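Local coordinates for protein thiol transferase (Phanerochaete chrysosporium, PDB 4F0B) that binds oxidized glutathione and probably catalyses glutathione-dependent thiol transfer or conjugation, as glutathione transferases do, at residues A[60-65]-A[69-74]; A[124-129]-A[181-186]; A[134-137]-A[143-146]. All blocks are in the same frame, centred on the assembly; numbering follows the deposited sequence.

Contact 1: A[60-65]-A[69-74]; sequences DWFLKI and GRIPAI. With GDS (oxidized glutathione disulfide), chain C.
Phe62 reaches from the short, weakly bonded helix 60-63 into the bend of 69-74, and its ring rim does most of the touching. With CG anti to the backbone N (chi1 -177°), the ring lies so that CE2 meets the carbonyl Arg70 O in the ring plane at 3.4 Å, while CZ comes obliquely to the methyls of Ile71 and Ala73, 4.1 Å from Ala73 CB. Arg70 O is buried here without a hydrogen-bond partner, and the weakly polar C-H edge of the ring is what meets it across this contact. The tightest spot lies beside this, where Leu63 CD2 presses on Gly69 CA at 3.5 Å; Gly69 has a positive phi of 62°. Further along, Ile65 turns CG2 onto Ala73 CB (3.8 Å), at the start of strand 73-76. This is the thioredoxin-like half of the GST fold, and the cis peptide before Pro72 is the hallmark of its glutathione site. There the backbone of Ile71 pairs in both directions with the disulfide ligand: Ile71 N gives to GDS O2 at 2.9 Å, and Ile71 O accepts a hydrogen bond from GDS N2 at 2.8 Å. Packing is looser on the outward side, where Asp60 and Lys64 leave the contact for the protein surface. Arg70, its CB directed away from helix 60-63, runs extended along the ligand, and its NH1 donates to GDS O1 in a rather bent bond (3.1 Å, 139°). Arg70 NH2 also forms a salt bridge with Glu154 of the second subunit, bringing the dimer partner to the site.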
loop_
_atom_site.group_PDB
_atom_site.type_symbol
_atom_site.label_atom_id
_atom_site.label_comp_id
_atom_site.label_asym_id
_atom_site.label_seq_id
_atom_site.Cartn_x
_atom_site.Cartn_y
_atom_site.Cartn_z
ATOM N N ASP A 60 -3.998 20.618 13.291
ATOM C CA ASP A 60 -4.921 20.908 12.209
ATOM C C ASP A 60 -4.249 21.414 10.920
ATOM O O ASP A 60 -4.625 21.013 9.820
ATOM C CB ASP A 60 -5.977 21.901 12.702
ATOM C CG ASP A 60 -7.104 22.048 11.738
ATOM O OD1 ASP A 60 -7.889 21.089 11.638
ATOM O OD2 ASP A 60 -7.197 23.100 11.065
ATOM N N TRP A 61 -3.270 22.314 11.050
ATOM C CA TRP A 61 -2.614 22.831 9.849
ATOM C C TRP A 61 -1.996 21.702 9.029
ATOM O O TRP A 61 -2.010 21.740 7.793
ATOM C CB TRP A 61 -1.544 23.897 10.166
ATOM C CG TRP A 61 -0.331 23.358 10.864
ATOM C CD1 TRP A 61 -0.108 23.288 12.223
ATOM C CD2 TRP A 61 0.819 22.759 10.238
ATOM N NE1 TRP A 61 1.109 22.690 12.468
ATOM C CE2 TRP A 61 1.703 22.369 11.267
ATOM C CE3 TRP A 61 1.192 22.543 8.906
ATOM C CZ2 TRP A 61 2.942 21.753 11.004
ATOM C CZ3 TRP A 61 2.433 21.917 8.647
ATOM C CH2 TRP A 61 3.283 21.541 9.691
ATOM N N PHE A 62 -1.491 20.666 9.702
ATOM C CA PHE A 62 -0.834 19.597 8.973
ATOM C C PHE A 62 -1.839 18.668 8.330
ATOM O O PHE A 62 -1.544 18.049 7.303
ATOM C CB PHE A 62 0.130 18.843 9.886
ATOM C CG PHE A 62 0.912 17.757 9.173
ATOM C CD1 PHE A 62 1.843 18.084 8.207
ATOM C CD2 PHE A 62 0.719 16.412 9.510
ATOM C CE1 PHE A 62 2.577 17.079 7.564
ATOM C CE2 PHE A 62 1.435 15.396 8.891
ATOM C CZ PHE A 62 2.370 15.738 7.907
ATOM N N LEU A 63 -3.037 18.565 8.905
ATOM C CA LEU A 63 -4.070 17.705 8.348
ATOM C C LEU A 63 -4.476 18.192 6.943
ATOM O O LEU A 63 -4.957 17.397 6.135
ATOM C CB LEU A 63 -5.257 17.588 9.337
ATOM C CG LEU A 63 -4.924 16.903 10.679
ATOM C CD1 LEU A 63 -6.143 16.837 11.607
ATOM C CD2 LEU A 63 -4.391 15.492 10.426
ATOM N N LYS A 64 -4.224 19.476 6.634
ATOM C CA LYS A 64 -4.445 20.000 5.279
ATOM C C LYS A 64 -3.471 19.458 4.244
ATOM O O LYS A 64 -3.735 19.499 3.028
ATOM C CB LYS A 64 -4.366 21.537 5.251
ATOM C CG LYS A 64 -5.496 22.244 5.997
ATOM C CD LYS A 64 -5.376 23.760 5.877
ATOM C CE LYS A 64 -6.479 24.461 6.672
ATOM N NZ LYS A 64 -6.446 25.951 6.510
ATOM N N ILE A 65 -2.325 18.958 4.716
ATOM C CA ILE A 65 -1.306 18.386 3.847
ATOM C C ILE A 65 -1.436 16.875 3.876
ATOM O O ILE A 65 -1.441 16.229 2.819
ATOM C CB ILE A 65 0.081 18.818 4.313
ATOM C CG1 ILE A 65 0.224 20.340 4.114
ATOM C CG2 ILE A 65 1.188 18.082 3.540
ATOM C CD1 ILE A 65 1.417 20.967 4.878
ATOM N N GLY A 69 -2.790 12.497 9.210
ATOM C CA GLY A 69 -2.046 12.905 10.397
ATOM C C GLY A 69 -0.836 12.037 10.704
ATOM O O GLY A 69 -0.629 11.644 11.841
ATOM N N ARG A 70 -0.040 11.741 9.673
ATOM C CA ARG A 70 1.174 10.923 9.837
ATOM C C ARG A 70 2.243 11.466 8.884
ATOM O O ARG A 70 1.929 12.150 7.896
ATOM C CB ARG A 70 0.918 9.451 9.482
ATOM C CG ARG A 70 0.041 8.735 10.507
ATOM C CD ARG A 70 0.330 7.215 10.497
ATOM N NE ARG A 70 -0.545 6.519 11.390
ATOM C CZ ARG A 70 -0.544 5.209 11.531
ATOM N NH1 ARG A 70 0.306 4.481 10.820
ATOM N NH2 ARG A 70 -1.424 4.640 12.365
ATOM N N ILE A 71 3.509 11.221 9.227
ATOM C CA ILE A 71 4.598 11.513 8.283
ATOM C C ILE A 71 4.969 10.238 7.507
ATOM O O ILE A 71 4.668 9.119 7.921
ATOM C CB ILE A 71 5.854 12.130 8.975
ATOM C CG1 ILE A 71 6.439 11.244 10.072
ATOM C CG2 ILE A 71 5.546 13.508 9.536
ATOM C CD1 ILE A 71 7.371 10.128 9.540
ATOM N N PRO A 72 5.623 10.381 6.366
ATOM C CA PRO A 72 6.009 11.640 5.713
ATOM C C PRO A 72 4.924 12.187 4.820
ATOM O O PRO A 72 3.955 11.515 4.435
ATOM C CB PRO A 72 7.235 11.227 4.867
ATOM C CG PRO A 72 6.882 9.776 4.450
ATOM C CD PRO A 72 6.163 9.185 5.670
ATOM N N ALA A 73 5.107 13.458 4.495
ATOM C CA ALA A 73 4.337 14.104 3.448
ATOM C C ALA A 73 5.244 15.117 2.798
ATOM O O ALA A 73 6.214 15.590 3.398
ATOM C CB ALA A 73 3.069 14.792 4.005
ATOM N N ILE A 74 4.916 15.501 1.564
ATOM C CA ILE A 74 5.596 16.621 0.941
ATOM C C ILE A 74 4.635 17.638 0.401
ATOM O O ILE A 74 3.457 17.357 0.194
ATOM C CB ILE A 74 6.507 16.210 -0.218
ATOM C CG1 ILE A 74 5.699 15.552 -1.359
ATOM C CG2 ILE A 74 7.651 15.309 0.266
ATOM C CD1 ILE A 74 6.489 15.424 -2.683
HETATM N N1 GDS C . 1.173 4.236 5.234
HETATM C CA1 GDS C . 1.893 5.452 5.729
HETATM C C1 GDS C . 3.060 5.745 4.748
HETATM O OE1 GDS C . 3.556 4.792 4.109
HETATM O OE2 GDS C . 3.428 6.930 4.638
HETATM C CB1 GDS C . 2.481 5.165 7.120
HETATM C CG1 GDS C . 3.138 6.412 7.740
HETATM C CD1 GDS C . 3.407 6.159 9.217
HETATM O O1 GDS C . 3.176 5.112 9.808
HETATM N N2 GDS C . 3.884 7.252 9.901
HETATM C CA2 GDS C . 4.220 7.210 11.331
HETATM C C2 GDS C . 3.536 8.359 12.037
HETATM O O2 GDS C . 3.489 9.510 11.531
HETATM C CB2 GDS C . 5.718 7.345 11.595
HETATM S SG2 GDS C . 6.745 6.143 10.747
HETATM N N3 GDS C . 3.016 8.043 13.238
HETATM C CA3 GDS C . 2.361 9.086 14.034
HETATM C C3 GDS C . 1.020 8.681 14.523
HETATM O OE3 GDS C . 0.394 9.542 15.173
HETATM O OE4 GDS C . 0.584 7.530 14.247
HETATM N N4 GDS C . 3.671 2.315 10.312
HETATM C CA4 GDS C . 2.996 1.233 9.613
HETATM C C4 GDS C . 3.150 1.288 8.057
HETATM O OE5 GDS C . 4.116 1.892 7.547
HETATM O OE6 GDS C . 2.264 0.696 7.416
HETATM C C5 GDS C . 4.185 2.098 11.525
HETATM O O5 GDS C . 4.112 0.983 12.094
HETATM C CA5 GDS C . 4.855 3.277 12.209
HETATM N N5 GDS C . 4.547 3.255 13.659
HETATM C CB5 GDS C . 6.366 3.144 11.915
HETATM S SG5 GDS C . 7.252 4.605 12.443
HETATM C CA6 GDS C . 1.031 4.462 15.655
HETATM C C6 GDS C . 0.620 3.042 16.097
HETATM O OE7 GDS C . 0.779 2.100 15.289
HETATM O OE8 GDS C . 0.093 2.935 17.233
HETATM N N6 GDS C . 0.007 5.391 16.126
HETATM C CB6 GDS C . 2.419 4.843 16.260
HETATM C CG6 GDS C . 3.653 4.043 15.748
HETATM C CD6 GDS C . 3.878 4.278 14.282
HETATM O O6 GDS C . 3.490 5.249 13.650
#

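Contact 2: A[124-129]-A[181-186]; sequences GGIGPM and IKIFGW. With GDS (oxidized glutathione disulfide), chain C.
Gly127 lies over one face of the Trp186 indole where helix 109-139 meets helix 178-187, in a CH-pi contact. Gly127 CA stands 3.8 Å from the centroid of the five-membered ring, only 19° off the ring normal. On the six-membered part of the same face sits the carbonyl, with Gly127 O 3.6 Å from Trp186 CZ2. Because Gly127 has no side chain, the indole can lie this near the backbone.

Apolar contacts continue beside the ring. The two isoleucines cross at about a right angle, Ile126 CD1 meeting Ile183 CG2 at 3.8 Å, and Ile126 turns its other branch, CG2, to Trp186 CB at 3.9 Å. The segments run nearly parallel, at 26°, with axes 9.8 Å apart, in the all-helical C-terminal half of the GST fold. Helix 109-139 is kinked here: it has a wide turn at 124-126, and the proline nitrogen of residue 128 cannot donate to the turn before.

Ligand contacts and polar links make up the rest. The far rim of the indole faces the oxidized glutathione disulfide, with Trp186 CH2 3.5 Å from GDS CB5, while Trp186 NE1 is hydrogen-bonded to Asn18, a bond which, with the glycine over the ring's face, probably helps hold the ring's rotation. Lys182 bends at chi2 (64°) to bring NZ within 3.9 Å of GDS OE1, a long approach between opposite charges, and donates to Thr84. Pro128 packs on Pro128 of the second subunit.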
loop_
_atom_site.group_PDB
_atom_site.type_symbol
_atom_site.label_atom_id
_atom_site.label_comp_id
_atom_site.label_asym_id
_atom_site.label_seq_id
_atom_site.Cartn_x
_atom_site.Cartn_y
_atom_site.Cartn_z
ATOM N N GLY A 124 1.524 -2.711 1.894
ATOM C CA GLY A 124 0.462 -3.457 2.557
ATOM C C GLY A 124 0.971 -4.632 3.372
ATOM O O GLY A 124 0.224 -5.201 4.154
ATOM N N GLY A 125 2.235 -4.991 3.201
ATOM C CA GLY A 125 2.844 -6.157 3.826
ATOM C C GLY A 125 3.925 -5.782 4.813
ATOM O O GLY A 125 3.691 -5.691 6.024
ATOM N N ILE A 126 5.128 -5.530 4.309
ATOM C CA ILE A 126 6.272 -5.278 5.190
ATOM C C ILE A 126 6.046 -4.069 6.150
ATOM O O ILE A 126 6.248 -4.190 7.356
ATOM C CB ILE A 126 7.562 -5.097 4.387
ATOM C CG1 ILE A 126 8.006 -6.473 3.849
ATOM C CG2 ILE A 126 8.690 -4.540 5.267
ATOM C CD1 ILE A 126 9.170 -6.455 2.829
ATOM N N GLY A 127 5.633 -2.907 5.636
ATOM C CA GLY A 127 5.503 -1.769 6.528
ATOM C C GLY A 127 4.464 -2.006 7.622
ATOM O O GLY A 127 4.752 -1.859 8.826
ATOM N N PRO A 128 3.244 -2.413 7.255
ATOM C CA PRO A 128 2.220 -2.626 8.296
ATOM C C PRO A 128 2.647 -3.742 9.264
ATOM O O PRO A 128 2.507 -3.576 10.489
ATOM C CB PRO A 128 0.989 -3.039 7.492
ATOM C CG PRO A 128 1.156 -2.244 6.173
ATOM C CD PRO A 128 2.654 -2.321 5.906
ATOM N N MET A 129 3.118 -4.884 8.754
ATOM C CA MET A 129 3.353 -6.029 9.642
ATOM C C MET A 129 4.620 -5.884 10.478
ATOM O O MET A 129 4.607 -6.179 11.684
ATOM C CB MET A 129 3.397 -7.314 8.837
ATOM C CG MET A 129 2.093 -7.625 8.139
ATOM S SD MET A 129 0.685 -7.926 9.258
ATOM C CE MET A 129 -0.172 -6.367 9.217
ATOM N N ILE A 181 14.129 1.470 -2.411
ATOM C CA ILE A 181 14.163 2.541 -1.426
ATOM C C ILE A 181 13.038 2.390 -0.399
ATOM O O ILE A 181 13.269 2.497 0.812
ATOM C CB ILE A 181 14.175 3.928 -2.117
ATOM C CG1 ILE A 181 15.497 4.139 -2.881
ATOM C CG2 ILE A 181 13.953 5.062 -1.094
ATOM C CD1 ILE A 181 15.449 5.311 -3.886
ATOM N N LYS A 182 11.828 2.117 -0.874
ATOM C CA LYS A 182 10.690 1.949 0.022
ATOM C C LYS A 182 10.915 0.859 1.054
ATOM O O LYS A 182 10.702 1.065 2.273
ATOM C CB LYS A 182 9.424 1.644 -0.776
ATOM C CG LYS A 182 8.240 1.184 0.107
ATOM C CD LYS A 182 7.748 2.248 1.079
ATOM C CE LYS A 182 6.806 1.600 2.128
ATOM N NZ LYS A 182 6.557 2.521 3.277
ATOM N N ILE A 183 11.367 -0.307 0.595
ATOM C CA ILE A 183 11.534 -1.411 1.523
ATOM C C ILE A 183 12.762 -1.244 2.411
ATOM O O ILE A 183 12.729 -1.648 3.585
ATOM C CB ILE A 183 11.590 -2.752 0.778
ATOM C CG1 ILE A 183 10.262 -2.939 0.033
ATOM C CG2 ILE A 183 11.822 -3.903 1.780
ATOM C CD1 ILE A 183 10.149 -4.208 -0.840
ATOM N N PHE A 184 13.816 -0.634 1.854
ATOM C CA PHE A 184 15.057 -0.440 2.584
ATOM C C PHE A 184 14.863 0.287 3.919
ATOM O O PHE A 184 15.507 -0.038 4.912
ATOM C CB PHE A 184 16.083 0.286 1.702
ATOM C CG PHE A 184 17.300 0.728 2.454
ATOM C CD1 PHE A 184 18.310 -0.185 2.737
ATOM C CD2 PHE A 184 17.445 2.057 2.868
ATOM C CE1 PHE A 184 19.443 0.214 3.452
ATOM C CE2 PHE A 184 18.560 2.453 3.576
ATOM C CZ PHE A 184 19.552 1.555 3.863
ATOM N N GLY A 185 13.967 1.267 3.964
ATOM C CA GLY A 185 13.760 1.978 5.220
ATOM C C GLY A 185 13.352 1.058 6.372
ATOM O O GLY A 185 13.766 1.298 7.530
ATOM N N TRP A 186 12.533 0.044 6.044
ATOM C CA TRP A 186 12.154 -0.984 7.008
ATOM C C TRP A 186 13.221 -2.065 7.199
ATOM O O TRP A 186 13.504 -2.492 8.326
ATOM C CB TRP A 186 10.809 -1.605 6.611
ATOM C CG TRP A 186 9.657 -0.695 6.910
ATOM C CD1 TRP A 186 9.036 0.169 6.040
ATOM C CD2 TRP A 186 9.019 -0.567 8.162
ATOM N NE1 TRP A 186 8.031 0.861 6.709
ATOM C CE2 TRP A 186 7.999 0.420 8.017
ATOM C CE3 TRP A 186 9.213 -1.183 9.417
ATOM C CZ2 TRP A 186 7.147 0.778 9.071
ATOM C CZ3 TRP A 186 8.371 -0.815 10.478
ATOM C CH2 TRP A 186 7.345 0.167 10.287
HETATM N N1 GDS C . 1.173 4.236 5.234
HETATM C CA1 GDS C . 1.893 5.452 5.729
HETATM C C1 GDS C . 3.060 5.745 4.748
HETATM O OE1 GDS C . 3.556 4.792 4.109
HETATM O OE2 GDS C . 3.428 6.930 4.638
HETATM C CB1 GDS C . 2.481 5.165 7.120
HETATM C CG1 GDS C . 3.138 6.412 7.740
HETATM C CD1 GDS C . 3.407 6.159 9.217
HETATM O O1 GDS C . 3.176 5.112 9.808
HETATM N N2 GDS C . 3.884 7.252 9.901
HETATM C CA2 GDS C . 4.220 7.210 11.331
HETATM C C2 GDS C . 3.536 8.359 12.037
HETATM O O2 GDS C . 3.489 9.510 11.531
HETATM C CB2 GDS C . 5.718 7.345 11.595
HETATM S SG2 GDS C . 6.745 6.143 10.747
HETATM N N3 GDS C . 3.016 8.043 13.238
HETATM C CA3 GDS C . 2.361 9.086 14.034
HETATM C C3 GDS C . 1.020 8.681 14.523
HETATM O OE3 GDS C . 0.394 9.542 15.173
HETATM O OE4 GDS C . 0.584 7.530 14.247
HETATM N N4 GDS C . 3.671 2.315 10.312
HETATM C CA4 GDS C . 2.996 1.233 9.613
HETATM C C4 GDS C . 3.150 1.288 8.057
HETATM O OE5 GDS C . 4.116 1.892 7.547
HETATM O OE6 GDS C . 2.264 0.696 7.416
HETATM C C5 GDS C . 4.185 2.098 11.525
HETATM O O5 GDS C . 4.112 0.983 12.094
HETATM C CA5 GDS C . 4.855 3.277 12.209
HETATM N N5 GDS C . 4.547 3.255 13.659
HETATM C CB5 GDS C . 6.366 3.144 11.915
HETATM S SG5 GDS C . 7.252 4.605 12.443
HETATM C CA6 GDS C . 1.031 4.462 15.655
HETATM C C6 GDS C . 0.620 3.042 16.097
HETATM O OE7 GDS C . 0.779 2.100 15.289
HETATM O OE8 GDS C . 0.093 2.935 17.233
HETATM N N6 GDS C . 0.007 5.391 16.126
HETATM C CB6 GDS C . 2.419 4.843 16.260
HETATM C CG6 GDS C . 3.653 4.043 15.748
HETATM C CD6 GDS C . 3.878 4.278 14.282
HETATM O O6 GDS C . 3.490 5.249 13.650
#

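Contact 3: A[134-137]-A[143-146]; sequences NHFN and KIPY
Lys143 folds back over the last turns of helix 109-139, bringing its ammonium group to Asn137 O, and through a water to Phe136 O. Its chain bends at chi2 (-58°) and then runs straight, leaving NZ 3.0 Å from Asn137 O. Two waters extend this reach. One accepts from Lys143 NZ at 2.7 Å and donates to Phe136 O; another accepts from the same NZ and donates to Asn137 OD1 at 2.9 Å. The lysine charge, lying near carbonyls toward the C-terminal end of a helix, is probably stabilised by the helix dipole. The amide nitrogen of Asn137 turns instead to the carbonyl of Thr193, so its two ends serve different neighbours.

Ile144 follows, at the N-cap position before helix 145-166. Its backbone N donates to a third water, 2.9 Å away, which in turn donates to Phe136 O, so that this carbonyl receives two water bonds. The water lies at the edge of the Phe136 ring, in its plane. Here the chain turns between the two long helices of the C-terminal GST domain, and waters bridge the two segments. Beneath them the contact is apolar: the CD1 tip of Ile144, its CG1 anti to the carbonyl carbon (chi1 -54°), meets Phe136 CE1 near the ring plane at 4.0 Å. His135 lies over one face of the same ring, with CD2 4.1 Å above its centre.

Pro145 then begins the helix and points away. Tyr146 carries the chain to the dimer interface, where its hydroxyl is hydrogen-bonded to His135 of the second subunit.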
loop_
_atom_site.group_PDB
_atom_site.type_symbol
_atom_site.label_atom_id
_atom_site.label_comp_id
_atom_site.label_asym_id
_atom_site.label_seq_id
_atom_site.Cartn_x
_atom_site.Cartn_y
_atom_site.Cartn_z
ATOM N N ASN A 134 7.167 -4.181 15.625
ATOM C CA ASN A 134 7.842 -3.182 16.434
ATOM C C ASN A 134 6.936 -2.718 17.553
ATOM O O ASN A 134 7.384 -2.567 18.699
ATOM C CB ASN A 134 8.194 -1.985 15.567
ATOM C CG ASN A 134 9.424 -2.221 14.707
ATOM O OD1 ASN A 134 10.076 -3.262 14.788
ATOM N ND2 ASN A 134 9.729 -1.231 13.849
ATOM N N HIS A 135 5.651 -2.516 17.245
ATOM C CA HIS A 135 4.754 -2.071 18.317
ATOM C C HIS A 135 4.755 -3.065 19.492
ATOM O O HIS A 135 5.023 -2.705 20.627
ATOM C CB HIS A 135 3.318 -1.889 17.845
ATOM C CG HIS A 135 2.447 -1.405 18.959
ATOM N ND1 HIS A 135 2.533 -0.113 19.435
ATOM C CD2 HIS A 135 1.569 -2.052 19.765
ATOM C CE1 HIS A 135 1.712 0.025 20.456
ATOM N NE2 HIS A 135 1.123 -1.136 20.685
ATOM N N PHE A 136 4.503 -4.332 19.205
ATOM C CA PHE A 136 4.373 -5.303 20.293
ATOM C C PHE A 136 5.707 -5.659 20.950
ATOM O O PHE A 136 5.762 -5.871 22.154
ATOM C CB PHE A 136 3.610 -6.543 19.820
ATOM C CG PHE A 136 2.144 -6.300 19.639
ATOM C CD1 PHE A 136 1.303 -6.178 20.745
ATOM C CD2 PHE A 136 1.634 -6.151 18.355
ATOM C CE1 PHE A 136 -0.080 -5.948 20.573
ATOM C CE2 PHE A 136 0.272 -5.915 18.168
ATOM C CZ PHE A 136 -0.583 -5.807 19.274
ATOM N N ASN A 137 6.772 -5.711 20.154
ATOM C CA ASN A 137 8.048 -6.155 20.699
ATOM C C ASN A 137 8.813 -5.022 21.374
ATOM O O ASN A 137 9.571 -5.274 22.312
ATOM C CB ASN A 137 8.877 -6.768 19.581
ATOM C CG ASN A 137 9.968 -7.684 20.097
ATOM O OD1 ASN A 137 9.826 -8.315 21.149
ATOM N ND2 ASN A 137 11.059 -7.769 19.346
ATOM N N LYS A 143 3.648 -6.734 27.542
ATOM C CA LYS A 143 4.221 -7.776 26.702
ATOM C C LYS A 143 3.163 -8.846 26.427
ATOM O O LYS A 143 2.631 -9.460 27.362
ATOM C CB LYS A 143 5.442 -8.418 27.363
ATOM C CG LYS A 143 6.637 -7.461 27.579
ATOM C CD LYS A 143 7.133 -6.818 26.271
ATOM C CE LYS A 143 8.367 -5.950 26.537
ATOM N NZ LYS A 143 8.880 -5.321 25.268
ATOM N N ILE A 144 2.882 -9.060 25.148
ATOM C CA ILE A 144 1.847 -10.000 24.705
ATOM C C ILE A 144 2.494 -11.004 23.743
ATOM O O ILE A 144 2.606 -10.731 22.534
ATOM C CB ILE A 144 0.733 -9.244 24.011
ATOM C CG1 ILE A 144 0.235 -8.128 24.947
ATOM C CG2 ILE A 144 -0.391 -10.187 23.636
ATOM C CD1 ILE A 144 -0.779 -7.232 24.340
ATOM N N PRO A 145 2.968 -12.142 24.272
ATOM C CA PRO A 145 3.750 -13.062 23.449
ATOM C C PRO A 145 3.013 -13.511 22.189
ATOM O O PRO A 145 3.639 -13.598 21.144
ATOM C CB PRO A 145 4.029 -14.241 24.396
ATOM C CG PRO A 145 4.094 -13.552 25.743
ATOM C CD PRO A 145 2.989 -12.509 25.700
ATOM N N TYR A 146 1.709 -13.749 22.259
ATOM C CA TYR A 146 1.003 -14.159 21.044
ATOM C C TYR A 146 1.181 -13.138 19.916
ATOM O O TYR A 146 1.386 -13.504 18.754
ATOM C CB TYR A 146 -0.511 -14.380 21.321
ATOM C CG TYR A 146 -1.260 -14.646 20.041
ATOM C CD1 TYR A 146 -1.250 -15.898 19.462
ATOM C CD2 TYR A 146 -1.921 -13.613 19.358
ATOM C CE1 TYR A 146 -1.888 -16.146 18.265
ATOM C CE2 TYR A 146 -2.556 -13.825 18.151
ATOM C CZ TYR A 146 -2.543 -15.103 17.605
ATOM O OH TYR A 146 -3.141 -15.378 16.402
HETATM O O HOH W 1 3.420 -6.814 23.453
HETATM O O HOH W 2 6.825 -3.971 24.174
HETATM O O HOH W 3 9.555 -7.777 23.994
#

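Overall arrangement
Contact 1 belongs to the thioredoxin-like half of the chain, contacts 2 and 3 to the helical half; contacts 1 and 2 lie on different sides of the bound disulfide. Both are buried and largely apolar, but contact 1 offers the ligand backbone and guanidinium hydrogen bonds, whereas contact 2 offers an indole rim and a more distant lysine. Contact 3 is nested within the loop closed by contact 2, shares helix 109-139 with it, and touches it where Trp186 CZ3 meets Asn134 ND2 at 3.7 Å. Contact 2 is centred about 7 Å from the chain centre; in contact 3, partly exposed and about 23 Å out, water bridges accompany one apolar pair. All three reach the second subunit.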